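PDB 2CVI: 75aa long hypothetical regulatory protein AsnC, which is of unknown function but, as an Lrp/AsnC-type ligand-binding domain that pairs with a second copy of itself, probably binds a small effector such as an amino acid. Local coordinates for residues F5-T10 / D39-V44. Sequence-based numbering, arbitrary orientation.
Sequences FILMVT and DLIVKV
One face of the Phe5 ring lies over the aliphatic part of Lys43, whose CG sits 4.0 Å from the ring centroid in a CH-pi contact offset toward the rim, while CG2 of Ile41 meets the ring edge at Phe5 CD1 (3.7 Å). With CG anti to the carbonyl carbon (chi1 -78°), the ring swings across to the neighbouring strand. A lysine suits this place because its extended methylenes pack on the ring while NZ hydrogen-bonds to Tyr32 OH of the second subunit, whose ring meets Phe5 edge-to-face. Without the ring, as with an alanine here, the Lys43 methylenes would probably lose their cover and that Tyr32 its aromatic partner. These are the two middle strands of the ferredoxin-like sheet of the dimeric alpha-beta barrel superfamily. Leu7 CD1 presses on Ile41 CG1 at 3.3 Å, side by side and unusually tight; on the reverse, helix-covered face, Met8 CE ends 3.6 Å from Val42 CG2. A classic beta bulge sets Asp39 and Leu40 opposite Met8, whose O accepts both amides, Asp39 N at 2.8 Å and Leu40 N at 3.2 Å. Asp39 OD2 takes Thr10 N at 2.9 Å, on its anti side and 20° out of the carboxylate plane; a short acid can reach back to this amide.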
loop_
_atom_site.group_PDB
_atom_site.type_symbol
_atom_site.label_atom_id
_atom_site.label_comp_id
_atom_site.label_asym_id
_atom_site.label_seq_id
_atom_site.Cartn_x
_atom_site.Cartn_y
_atom_site.Cartn_z
ATOM N N PHE A 5 4.035 5.021 -2.998
ATOM C CA PHE A 5 3.127 3.949 -3.367
ATOM C C PHE A 5 2.119 4.561 -4.323
ATOM O O PHE A 5 1.531 5.607 -4.020
ATOM C CB PHE A 5 2.380 3.415 -2.147
ATOM C CG PHE A 5 3.198 2.498 -1.315
ATOM C CD1 PHE A 5 3.185 1.123 -1.560
ATOM C CD2 PHE A 5 4.035 3.010 -0.333
ATOM C CE1 PHE A 5 3.996 0.271 -0.863
ATOM C CE2 PHE A 5 4.871 2.181 0.403
ATOM C CZ PHE A 5 4.863 0.790 0.139
ATOM N N ILE A 6 1.958 3.941 -5.484
ATOM C CA ILE A 6 0.990 4.440 -6.462
ATOM C C ILE A 6 -0.205 3.472 -6.443
ATOM O O ILE A 6 -0.015 2.270 -6.709
ATOM C CB ILE A 6 1.584 4.479 -7.884
ATOM C CG1 ILE A 6 2.863 5.327 -7.957
ATOM C CG2 ILE A 6 0.510 5.122 -8.830
ATOM C CD1 ILE A 6 3.567 5.223 -9.317
ATOM N N LEU A 7 -1.394 3.964 -6.108
ATOM C CA LEU A 7 -2.612 3.147 -6.052
ATOM C C LEU A 7 -3.296 3.333 -7.390
ATOM O O LEU A 7 -3.491 4.467 -7.823
ATOM C CB LEU A 7 -3.521 3.601 -4.893
ATOM C CG LEU A 7 -3.146 3.380 -3.411
ATOM C CD1 LEU A 7 -3.234 1.922 -3.057
ATOM C CD2 LEU A 7 -1.795 3.988 -3.074
ATOM N N MET A 8 -3.665 2.233 -8.039
ATOM C CA MET A 8 -4.216 2.289 -9.383
ATOM C C MET A 8 -5.557 1.636 -9.592
ATOM O O MET A 8 -5.855 0.597 -8.992
ATOM C CB MET A 8 -3.246 1.628 -10.363
ATOM C CG MET A 8 -1.767 2.104 -10.220
ATOM S SD MET A 8 -0.781 1.294 -11.495
ATOM C CE MET A 8 0.855 2.114 -11.208
ATOM N N VAL A 9 -6.357 2.263 -10.468
ATOM C CA VAL A 9 -7.654 1.729 -10.915
ATOM C C VAL A 9 -7.333 1.253 -12.321
ATOM O O VAL A 9 -6.732 1.962 -13.125
ATOM C CB VAL A 9 -8.745 2.809 -10.969
ATOM C CG1 VAL A 9 -10.017 2.225 -11.626
ATOM C CG2 VAL A 9 -9.026 3.334 -9.606
ATOM N N THR A 10 -7.660 0.015 -12.646
ATOM C CA THR A 10 -7.374 -0.471 -13.975
ATOM C C THR A 10 -8.624 -1.060 -14.601
ATOM O O THR A 10 -9.573 -1.396 -13.892
ATOM C CB THR A 10 -6.310 -1.592 -13.978
ATOM O OG1 THR A 10 -6.845 -2.754 -13.335
ATOM C CG2 THR A 10 -5.059 -1.192 -13.231
ATOM N N ASP A 39 -7.225 -1.392 -7.565
ATOM C CA ASP A 39 -6.934 -2.688 -8.166
ATOM C C ASP A 39 -5.505 -3.139 -8.109
ATOM O O ASP A 39 -5.216 -4.344 -8.188
ATOM C CB ASP A 39 -7.354 -2.664 -9.644
ATOM C CG ASP A 39 -8.816 -2.323 -9.813
ATOM O OD1 ASP A 39 -9.659 -3.086 -9.279
ATOM O OD2 ASP A 39 -9.122 -1.320 -10.485
ATOM N N LEU A 40 -4.602 -2.159 -8.069
ATOM C CA LEU A 40 -3.182 -2.472 -8.058
ATOM C C LEU A 40 -2.455 -1.480 -7.180
ATOM O O LEU A 40 -2.810 -0.310 -7.139
ATOM C CB LEU A 40 -2.615 -2.398 -9.504
ATOM C CG LEU A 40 -1.182 -2.812 -9.875
ATOM C CD1 LEU A 40 -0.920 -4.250 -9.433
ATOM C CD2 LEU A 40 -0.991 -2.670 -11.396
ATOM N N ILE A 41 -1.460 -1.960 -6.435
ATOM C CA ILE A 41 -0.633 -1.081 -5.608
ATOM C C ILE A 41 0.808 -1.343 -6.021
ATOM O O ILE A 41 1.255 -2.482 -6.069
ATOM C CB ILE A 41 -0.727 -1.381 -4.136
ATOM C CG1 ILE A 41 -2.119 -1.077 -3.635
ATOM C CG2 ILE A 41 0.319 -0.476 -3.359
ATOM C CD1 ILE A 41 -2.273 -1.347 -2.170
ATOM N N VAL A 42 1.539 -0.276 -6.302
ATOM C CA VAL A 42 2.918 -0.412 -6.736
ATOM C C VAL A 42 3.820 0.467 -5.874
ATOM O O VAL A 42 3.454 1.597 -5.516
ATOM C CB VAL A 42 3.031 -0.029 -8.226
ATOM C CG1 VAL A 42 1.874 -0.712 -9.004
ATOM C CG2 VAL A 42 3.007 1.467 -8.422
ATOM N N LYS A 43 4.965 -0.072 -5.461
ATOM C CA LYS A 43 5.927 0.689 -4.657
ATOM C C LYS A 43 7.013 1.094 -5.640
ATOM O O LYS A 43 7.595 0.251 -6.324
ATOM C CB LYS A 43 6.575 -0.136 -3.505
ATOM C CG LYS A 43 7.417 0.746 -2.536
ATOM C CD LYS A 43 8.153 -0.063 -1.434
ATOM C CE LYS A 43 8.807 0.855 -0.408
ATOM N NZ LYS A 43 9.767 0.053 0.423
ATOM N N VAL A 44 7.276 2.395 -5.714
ATOM C CA VAL A 44 8.328 2.913 -6.588
ATOM C C VAL A 44 9.351 3.721 -5.800
ATOM O O VAL A 44 9.077 4.259 -4.723
ATOM C CB VAL A 44 7.771 3.855 -7.669
ATOM C CG1 VAL A 44 6.850 3.116 -8.596
ATOM C CG2 VAL A 44 7.042 4.999 -7.029
#